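Local coordinates for protein inorganic pyrophosphatase (Shewanella sp. AS-11, PDB 6LL8) that probably catalyses the hydrolysis of diphosphate to two phosphates at a metal centre, caught here with magnesium ions and the diphosphate analogue imidodiphosphate, at residues P12-I17 with S43-F48; V114-T119 with L145-I150; S3-G8 with I35-G40. One frame throughout, in Å; residues are numbered along the deposited sequence.

Interaction 1 of 3, residues P12-I17 with S43-F48; sequences PDSDSI and SPETAF. With MG (magnesium ion), chain F; MG (magnesium ion), chain C; MG (magnesium ion), chain D; 2PN (imidodiphosphoric acid), chain I.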
loop_
_atom_site.group_PDB
_atom_site.type_symbol
_atom_site.label_atom_id
_atom_site.label_comp_id
_atom_site.label_asym_id
_atom_site.label_seq_id
_atom_site.Cartn_x
_atom_site.Cartn_y
_atom_site.Cartn_z
ATOM N N PRO A 12 2.701 -0.383 6.926
ATOM C CA PRO A 12 1.479 0.274 6.454
ATOM C C PRO A 12 1.810 1.545 5.682
ATOM O O PRO A 12 2.695 2.306 6.042
ATOM C CB PRO A 12 0.742 0.601 7.735
ATOM C CG PRO A 12 1.793 0.644 8.803
ATOM C CD PRO A 12 2.784 -0.440 8.394
ATOM N N ASP A 13 0.967 1.808 4.697
ATOM C CA ASP A 13 0.947 3.068 3.949
ATOM C C ASP A 13 -0.285 3.873 4.338
ATOM O O ASP A 13 -1.057 3.492 5.234
ATOM C CB ASP A 13 1.053 2.785 2.477
ATOM C CG ASP A 13 -0.015 1.832 1.951
ATOM O OD1 ASP A 13 -1.021 1.561 2.648
ATOM O OD2 ASP A 13 0.133 1.323 0.812
ATOM N N SER A 14 -0.483 4.994 3.686
ATOM C CA SER A 14 -1.580 5.895 4.039
ATOM C C SER A 14 -2.921 5.190 3.880
ATOM O O SER A 14 -3.821 5.428 4.704
ATOM C CB SER A 14 -1.503 7.183 3.267
ATOM O OG SER A 14 -0.319 7.867 3.576
ATOM N N ASP A 15 -3.130 4.428 2.834
ATOM C CA ASP A 15 -4.408 3.732 2.680
ATOM C C ASP A 15 -4.663 2.809 3.857
ATOM O O ASP A 15 -5.768 2.798 4.419
ATOM C CB ASP A 15 -4.394 2.964 1.366
ATOM C CG ASP A 15 -5.695 2.416 0.842
ATOM O OD1 ASP A 15 -6.763 2.967 1.242
ATOM O OD2 ASP A 15 -5.666 1.505 -0.017
ATOM N N SER A 16 -3.673 2.044 4.266
ATOM C CA SER A 16 -3.816 1.118 5.395
ATOM C C SER A 16 -4.081 1.867 6.698
ATOM O O SER A 16 -4.826 1.355 7.542
ATOM C CB SER A 16 -2.594 0.231 5.525
ATOM O OG SER A 16 -2.634 -0.891 4.660
ATOM N N ILE A 17 -3.416 2.979 6.942
ATOM C CA ILE A 17 -3.578 3.737 8.205
ATOM C C ILE A 17 -4.896 4.483 8.174
ATOM O O ILE A 17 -5.720 4.395 9.104
ATOM C CB ILE A 17 -2.386 4.671 8.439
ATOM C CG1 ILE A 17 -1.105 3.865 8.622
ATOM C CG2 ILE A 17 -2.664 5.622 9.579
ATOM C CD1 ILE A 17 -1.055 2.955 9.834
ATOM N N SER A 43 4.936 6.060 7.706
ATOM C CA SER A 43 5.793 6.753 6.746
ATOM C C SER A 43 5.719 8.260 6.965
ATOM O O SER A 43 4.754 8.775 7.550
ATOM C CB SER A 43 5.370 6.443 5.340
ATOM O OG SER A 43 4.122 7.077 5.077
ATOM N N PRO A 44 6.725 9.016 6.482
ATOM C CA PRO A 44 6.600 10.475 6.490
ATOM C C PRO A 44 5.332 10.995 5.828
ATOM O O PRO A 44 4.726 11.941 6.328
ATOM C CB PRO A 44 7.886 10.959 5.837
ATOM C CG PRO A 44 8.890 9.860 6.177
ATOM C CD PRO A 44 8.079 8.571 6.092
ATOM N N GLU A 45 4.947 10.392 4.710
ATOM C CA GLU A 45 3.718 10.843 4.013
ATOM C C GLU A 45 2.520 10.676 4.931
ATOM O O GLU A 45 1.663 11.578 5.049
ATOM C CB GLU A 45 3.507 10.028 2.736
ATOM C CG GLU A 45 2.290 10.442 1.952
ATOM C CD GLU A 45 1.603 9.445 1.066
ATOM O OE1 GLU A 45 1.065 8.491 1.525
ATOM O OE2 GLU A 45 1.537 9.754 -0.093
ATOM N N THR A 46 2.385 9.522 5.580
ATOM C CA THR A 46 1.211 9.286 6.431
ATOM C C THR A 46 1.241 10.222 7.631
ATOM O O THR A 46 0.201 10.736 8.039
ATOM C CB THR A 46 1.095 7.828 6.877
ATOM O OG1 THR A 46 1.169 6.989 5.717
ATOM C CG2 THR A 46 -0.199 7.586 7.614
ATOM N N ALA A 47 2.409 10.450 8.215
ATOM C CA ALA A 47 2.509 11.389 9.343
ATOM C C ALA A 47 2.010 12.764 8.897
ATOM O O ALA A 47 1.334 13.452 9.665
ATOM C CB ALA A 47 3.929 11.416 9.860
ATOM N N PHE A 48 2.395 13.185 7.694
ATOM C CA PHE A 48 1.967 14.472 7.130
ATOM C C PHE A 48 0.461 14.536 7.050
ATOM O O PHE A 48 -0.169 15.545 7.426
ATOM C CB PHE A 48 2.652 14.660 5.778
ATOM C CG PHE A 48 2.220 15.873 4.998
ATOM C CD1 PHE A 48 2.871 17.067 5.181
ATOM C CD2 PHE A 48 1.174 15.822 4.083
ATOM C CE1 PHE A 48 2.483 18.201 4.488
ATOM C CE2 PHE A 48 0.795 16.960 3.370
ATOM C CZ PHE A 48 1.475 18.133 3.572
HETATM MG MG MG F . -0.982 2.637 -0.898
HETATM MG MG MG C . -1.434 -0.024 0.922
HETATM MG MG MG D . -4.130 0.628 -1.164
HETATM P P1 2PN I . -1.269 -0.318 -2.169
HETATM O O1 2PN I . -1.055 -0.928 -0.786
HETATM O O2 2PN I . -0.494 0.959 -2.357
HETATM O O3 2PN I . -2.747 -0.148 -2.464
HETATM N N1 2PN I . -0.701 -1.413 -3.257
HETATM P P2 2PN I . 0.595 -1.478 -4.278
HETATM O O4 2PN I . 1.250 -2.821 -3.972
HETATM O O5 2PN I . 1.522 -0.329 -3.942
HETATM O O6 2PN I . 0.068 -1.414 -5.691
HETATM O O HOH W 1 2.384 4.874 6.995
HETATM O O HOH W 2 1.305 6.060 1.065
HETATM O O HOH W 3 -1.264 4.599 0.471
HETATM O O HOH W 4 0.977 3.373 -2.029
#

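Interaction 2 of 3, residues V114-T119 with L145-I150; sequences VGCSNT and LSDTVI. Unlike the reference sequence in segment 114-119: S117 (reference Arg). With MG (magnesium ion), chain D; MG (magnesium ion), chain F; 2PN (imidodiphosphoric acid), chain I.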
loop_
_atom_site.group_PDB
_atom_site.type_symbol
_atom_site.label_atom_id
_atom_site.label_comp_id
_atom_site.label_asym_id
_atom_site.label_seq_id
_atom_site.Cartn_x
_atom_site.Cartn_y
_atom_site.Cartn_z
ATOM N N VAL A 114 -10.464 -1.112 -7.740
ATOM C CA VAL A 114 -10.422 0.341 -7.837
ATOM C C VAL A 114 -9.061 0.834 -7.380
ATOM O O VAL A 114 -8.155 0.082 -6.993
ATOM C CB VAL A 114 -11.587 0.982 -7.079
ATOM C CG1 VAL A 114 -12.914 0.578 -7.732
ATOM C CG2 VAL A 114 -11.541 0.663 -5.580
ATOM N N GLY A 115 -8.907 2.142 -7.400
ATOM C CA GLY A 115 -7.620 2.767 -7.082
ATOM C C GLY A 115 -7.221 2.794 -5.635
ATOM O O GLY A 115 -6.040 2.960 -5.382
ATOM N N CYS A 116 -8.141 2.646 -4.695
ATOM C CA CYS A 116 -7.800 2.838 -3.278
ATOM C C CYS A 116 -8.784 2.089 -2.386
ATOM O O CYS A 116 -9.994 2.138 -2.658
ATOM C CB CYS A 116 -7.776 4.317 -2.975
ATOM S SG CYS A 116 -7.248 4.702 -1.298
ATOM N N SER A 117 -8.304 1.483 -1.302
ATOM C CA SER A 117 -9.232 0.855 -0.355
ATOM C C SER A 117 -10.207 1.880 0.193
ATOM O O SER A 117 -11.371 1.546 0.478
ATOM C CB SER A 117 -8.505 0.214 0.808
ATOM O OG SER A 117 -7.619 -0.809 0.423
ATOM N N ASN A 118 -9.777 3.111 0.397
ATOM C CA ASN A 118 -10.650 4.154 0.972
ATOM C C ASN A 118 -11.778 4.518 0.021
ATOM O O ASN A 118 -12.806 5.007 0.519
ATOM C CB ASN A 118 -9.857 5.376 1.444
ATOM C CG ASN A 118 -9.289 5.208 2.835
ATOM O OD1 ASN A 118 -10.002 5.505 3.801
ATOM N ND2 ASN A 118 -8.089 4.652 2.972
ATOM N N THR A 119 -11.639 4.279 -1.276
ATOM C CA THR A 119 -12.781 4.440 -2.214
ATOM C C THR A 119 -13.871 3.448 -1.831
ATOM O O THR A 119 -15.080 3.784 -1.840
ATOM C CB THR A 119 -12.310 4.300 -3.647
ATOM O OG1 THR A 119 -11.348 5.334 -3.858
ATOM C CG2 THR A 119 -13.429 4.388 -4.653
ATOM N N LEU A 145 -5.780 10.018 -3.179
ATOM C CA LEU A 145 -4.806 10.774 -3.990
ATOM C C LEU A 145 -3.455 10.078 -3.991
ATOM O O LEU A 145 -2.744 10.091 -5.004
ATOM C CB LEU A 145 -4.689 12.190 -3.443
ATOM C CG LEU A 145 -5.868 13.100 -3.743
ATOM C CD1 LEU A 145 -5.808 14.298 -2.811
ATOM C CD2 LEU A 145 -5.896 13.534 -5.195
ATOM N N SER A 146 -3.049 9.482 -2.879
ATOM C CA SER A 146 -1.757 8.778 -2.779
ATOM C C SER A 146 -1.806 7.497 -3.606
ATOM O O SER A 146 -0.930 7.281 -4.463
ATOM C CB SER A 146 -1.424 8.507 -1.337
ATOM O OG SER A 146 -0.125 7.991 -1.276
ATOM N N ASP A 147 -2.778 6.645 -3.335
ATOM C CA ASP A 147 -2.838 5.346 -4.035
ATOM C C ASP A 147 -3.005 5.509 -5.538
ATOM O O ASP A 147 -2.462 4.711 -6.293
ATOM C CB ASP A 147 -3.983 4.508 -3.497
ATOM C CG ASP A 147 -3.561 3.526 -2.434
ATOM O OD1 ASP A 147 -2.624 3.849 -1.711
ATOM O OD2 ASP A 147 -4.234 2.479 -2.240
ATOM N N THR A 148 -3.732 6.525 -5.980
ATOM C CA THR A 148 -3.947 6.735 -7.406
ATOM C C THR A 148 -2.864 7.610 -8.030
ATOM O O THR A 148 -2.945 7.864 -9.236
ATOM C CB THR A 148 -5.303 7.334 -7.707
ATOM O OG1 THR A 148 -5.390 8.672 -7.238
ATOM C CG2 THR A 148 -6.450 6.488 -7.211
ATOM N N VAL A 149 -1.897 8.051 -7.257
ATOM C CA VAL A 149 -0.821 8.923 -7.789
ATOM C C VAL A 149 -1.467 10.144 -8.453
ATOM O O VAL A 149 -1.198 10.484 -9.622
ATOM C CB VAL A 149 0.202 8.183 -8.668
ATOM C CG1 VAL A 149 1.417 9.074 -8.926
ATOM C CG2 VAL A 149 0.619 6.872 -8.030
ATOM N N ILE A 150 -2.325 10.821 -7.715
ATOM C CA ILE A 150 -2.995 12.039 -8.225
ATOM C C ILE A 150 -3.698 11.701 -9.537
ATOM O O ILE A 150 -3.681 12.489 -10.504
ATOM C CB ILE A 150 -2.051 13.246 -8.355
ATOM C CG1 ILE A 150 -0.894 13.264 -7.351
ATOM C CG2 ILE A 150 -2.882 14.520 -8.264
ATOM C CD1 ILE A 150 0.125 14.389 -7.563
HETATM MG MG MG D . -4.130 0.628 -1.164
HETATM MG MG MG F . -0.982 2.637 -0.898
HETATM P P1 2PN I . -1.269 -0.318 -2.169
HETATM O O1 2PN I . -1.055 -0.928 -0.786
HETATM O O2 2PN I . -0.494 0.959 -2.357
HETATM O O3 2PN I . -2.747 -0.148 -2.464
HETATM N N1 2PN I . -0.701 -1.413 -3.257
HETATM P P2 2PN I . 0.595 -1.478 -4.278
HETATM O O4 2PN I . 1.250 -2.821 -3.972
HETATM O O5 2PN I . 1.522 -0.329 -3.942
HETATM O O6 2PN I . 0.068 -1.414 -5.691
HETATM O O HOH W 5 -3.952 1.612 -6.542
HETATM O O HOH W 4 0.977 3.373 -2.029
HETATM O O HOH W 3 -1.264 4.599 0.471
#

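Interaction 3 of 3, residues S3-G8 with I35-G40; sequences SMYVVG and IAARLG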
loop_
_atom_site.group_PDB
_atom_site.type_symbol
_atom_site.label_atom_id
_atom_site.label_comp_id
_atom_site.label_asym_id
_atom_site.label_seq_id
_atom_site.Cartn_x
_atom_site.Cartn_y
_atom_site.Cartn_z
ATOM N N SER A 3 -13.968 -5.210 21.200
ATOM C CA SER A 3 -13.939 -4.507 19.882
ATOM C C SER A 3 -13.187 -5.353 18.875
ATOM O O SER A 3 -12.219 -5.993 19.278
ATOM C CB SER A 3 -13.253 -3.160 19.980
ATOM O OG SER A 3 -14.014 -2.199 20.703
ATOM N N MET A 4 -13.610 -5.311 17.632
ATOM C CA MET A 4 -12.766 -5.788 16.526
ATOM C C MET A 4 -11.601 -4.824 16.351
ATOM O O MET A 4 -11.710 -3.634 16.687
ATOM C CB MET A 4 -13.568 -5.901 15.228
ATOM C CG MET A 4 -13.908 -4.569 14.572
ATOM S SD MET A 4 -14.929 -4.708 13.113
ATOM C CE MET A 4 -16.547 -4.775 13.888
ATOM N N TYR A 5 -10.530 -5.326 15.779
ATOM C CA TYR A 5 -9.406 -4.484 15.349
ATOM C C TYR A 5 -9.445 -4.360 13.848
ATOM O O TYR A 5 -9.556 -5.355 13.134
ATOM C CB TYR A 5 -8.083 -5.072 15.822
ATOM C CG TYR A 5 -7.892 -4.935 17.301
ATOM C CD1 TYR A 5 -7.332 -3.798 17.834
ATOM C CD2 TYR A 5 -8.247 -5.949 18.161
ATOM C CE1 TYR A 5 -7.164 -3.644 19.194
ATOM C CE2 TYR A 5 -8.075 -5.810 19.524
ATOM C CZ TYR A 5 -7.530 -4.661 20.043
ATOM O OH TYR A 5 -7.343 -4.533 21.386
ATOM N N VAL A 6 -9.294 -3.136 13.378
ATOM C CA VAL A 6 -9.261 -2.805 11.948
ATOM C C VAL A 6 -7.825 -2.503 11.585
ATOM O O VAL A 6 -7.248 -1.572 12.177
ATOM C CB VAL A 6 -10.191 -1.623 11.635
ATOM C CG1 VAL A 6 -10.241 -1.428 10.129
ATOM C CG2 VAL A 6 -11.583 -1.833 12.211
ATOM N N VAL A 7 -7.216 -3.290 10.710
ATOM C CA VAL A 7 -5.754 -3.186 10.528
ATOM C C VAL A 7 -5.380 -3.524 9.087
ATOM O O VAL A 7 -5.839 -4.510 8.497
ATOM C CB VAL A 7 -5.014 -4.020 11.561
ATOM C CG1 VAL A 7 -5.330 -5.466 11.441
ATOM C CG2 VAL A 7 -3.521 -3.806 11.489
ATOM N N GLY A 8 -4.502 -2.690 8.567
ATOM C CA GLY A 8 -3.961 -2.846 7.219
ATOM C C GLY A 8 -2.679 -3.633 7.185
ATOM O O GLY A 8 -2.334 -4.359 8.106
ATOM N N ILE A 35 -11.680 -0.826 16.926
ATOM C CA ILE A 35 -10.435 -0.097 17.252
ATOM C C ILE A 35 -9.564 -0.142 15.999
ATOM O O ILE A 35 -9.265 -1.221 15.495
ATOM C CB ILE A 35 -9.709 -0.726 18.447
ATOM C CG1 ILE A 35 -10.581 -0.674 19.696
ATOM C CG2 ILE A 35 -8.370 -0.043 18.670
ATOM C CD1 ILE A 35 -10.099 -1.558 20.803
ATOM N N ALA A 36 -9.088 1.011 15.545
ATOM C CA ALA A 36 -8.081 1.091 14.475
ATOM C C ALA A 36 -6.710 0.707 15.004
ATOM O O ALA A 36 -6.321 1.128 16.109
ATOM C CB ALA A 36 -8.031 2.464 13.888
ATOM N N ALA A 37 -5.955 -0.057 14.249
ATOM C CA ALA A 37 -4.620 -0.460 14.664
ATOM C C ALA A 37 -3.664 -0.397 13.482
ATOM O O ALA A 37 -4.075 -0.240 12.321
ATOM C CB ALA A 37 -4.638 -1.818 15.307
ATOM N N ARG A 38 -2.393 -0.560 13.790
ATOM C CA ARG A 38 -1.321 -0.580 12.795
ATOM C C ARG A 38 -0.265 -1.619 13.177
ATOM O O ARG A 38 -0.013 -1.834 14.367
ATOM C CB ARG A 38 -0.672 0.781 12.614
ATOM C CG ARG A 38 0.005 1.340 13.854
ATOM C CD ARG A 38 0.430 2.784 13.663
ATOM N NE ARG A 38 0.825 3.384 14.922
ATOM C CZ ARG A 38 2.045 3.461 15.420
ATOM N NH1 ARG A 38 3.087 3.011 14.763
ATOM N NH2 ARG A 38 2.207 4.056 16.587
ATOM N N LEU A 39 0.380 -2.172 12.168
ATOM C CA LEU A 39 1.431 -3.204 12.323
ATOM C C LEU A 39 2.832 -2.629 12.234
ATOM O O LEU A 39 3.775 -3.405 12.297
ATOM C CB LEU A 39 1.254 -4.252 11.248
ATOM C CG LEU A 39 0.074 -5.179 11.425
ATOM C CD1 LEU A 39 -0.209 -6.033 10.186
ATOM C CD2 LEU A 39 0.287 -6.090 12.624
ATOM N N GLY A 40 2.979 -1.334 12.066
ATOM C CA GLY A 40 4.297 -0.715 11.942
ATOM C C GLY A 40 4.206 0.766 12.166
ATOM O O GLY A 40 3.130 1.305 12.405
HETATM O O HOH W 6 -3.434 -0.205 9.633
HETATM O O HOH W 7 -0.834 -1.816 9.567
#

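Interaction 1 of 3, residues P12-I17 with S43-F48
The metal-binding N-terminus of helix 14-29 in the DHH-family domain, where S14 follows the N-cap D13 and precedes D15, leans on the first turn of helix 44-53 through S14, E45 and T46. S14 OG lies anti to its carbonyl carbon (chi1 -62°), which brings the hydroxyl between two partners. It donates to E45 OE1 at 2.6 Å, reaching the anti side of the carboxylate at 27° out of its plane. T46 OG1 sits 2.8 Å from S14 OG, but its proton could also go to another acceptor, and S43 OG is hydrogen-bonded to the same T46 oxygen. Two waters fill in beside these hydroxyls: water 1 joins P12 O, S43 N and T46 OG1, while water 2 donates to E45 OE1 and takes a weak bond from S14 N. The apolar part is small, with I17 CG2 meeting T46 CG2 at 3.7 Å.

On the far side of this helix end D13 OD2 bridges two magnesium ions, at 2.1 Å from one and 2.4 Å from the other. D13 OD1 shares the closer ion and also caps helix 14-29 by accepting from S16 N at 3.1 Å. D15 OD2 binds a third magnesium at 2.1 Å; H9, D73, H95 and D147 supply further ligands to these ions, and imidodiphosphate oxygens bind all three. The second carboxylate oxygen of E45 turns to S146 OG. With an alanine in place of E45, S14 OG would probably lose its acceptor and be set freer to turn, and S146 OG would be left without this partner. Of S14, E45 and T46 none coordinates these three ions; the buried hydroxyls and the carboxylate probably help to hold the helix start that carries D13 and D15.

Interaction 2 of 3, residues V114-T119 with L145-I150
D147 reaches out from the end of helix 134-147 against G115 and C116, beginning with its CB, which lies 3.2 Å from G115 O and 3.8 Å from C116 CB. C116 SG lies over the same methylene. Beyond CB the carboxylate is turned to span two metals, and its chi1 of -96° departs from the staggered positions, probably to meet both. OD1 binds one magnesium at 2.2 Å. OD2 binds the other at 2.1 Å, which it shares with D15, D73 and H95, and passes 3.7 Å from C116 CA on the way. Each ion also takes an oxygen of imidodiphosphate.

The contact joins two helix ends in the active site: C116 is the N-cap of helix 117-128, its SG accepting a weak bond from N118 N at 3.4 Å, while helix 134-147 closes in a Schellman motif with V149 at positive phi. T148 OG1 bonds to I144 O, one turn back, while CG2 rests on G115 CA at 3.9 Å. G115, with no side chain, lets the T148 methyl come close. Nearby, water 5 sits 2.7 Å from G115 O.

Interaction 3 of 3, residues S3-G8 with I35-G40
Strands 4-7 and 35-38 run parallel; the axes of these segments approach to 4.6 Å, with 44° between their directions. They are the two strands of a beta-alpha-beta unit whose connection is helix 14-29, in the parallel sheet of the DHH-family domain. Three backbone bonds link them. I35 N donates to M4 O at 2.8 Å, V6 N to I35 O at 2.9 Å with a fairly straight 167° at the hydrogen, and A37 N to V6 O. Strand 4-7 thus uses M4 and V6 on this side, while Y5 and V7 bond to strand 68-72 on the other.

Y5, I35, V7 and A37 share one face of the sheet; V6 and A36 share the other, beneath L23 and A24 of helix 14-29. The Y5 and I35 side chains lie side by side and point the same way, with Y5 CE1 3.8 Å from I35 CG2. Y5 CG stands anti to its carbonyl carbon (chi1 -72°), which carries the ring along I35 and obliquely past the methyl of A37; K61 adds a cation-pi contact to the ring. The tip of I35, CD1, also touches S3 CB at 3.6 Å near the chain start. V7 leans over A37 and extends CG2 to L39 CG at 3.8 Å, the two side chains meeting at about a right angle. R38 points away from this seam; its NE bonds to P58 O and NH1 forms a salt bridge with E41.

Past A37 direct pairing gives way to water. Water 7 accepts from L39 N and bonds weakly to G8 O, whereas water 6 accepts from G8 N at 2.9 Å and donates toward A37 O at 2.8 Å.

Interactions 1 and 2 are buried and share the metal centre: D147 shares one magnesium with D13 and another with D15, each of these ions also binds imidodiphosphate, and the two contacts touch through E45 with S146 and D15 with N118. Both carry metal ligands; between its segments interaction 1 adds hydroxyl and carboxylate bonds, interaction 2 only van der Waals contact and water 5. Interaction 3 lies nearer the surface, partly buried, about 20 Å from interaction 2 between centres. It is a backbone-bonded strand pair with apolar side chains. Helix 14-29 links it to interaction 1: the helix starts in segment 12-17, runs between the two strands in sequence, and brings I17 against R38.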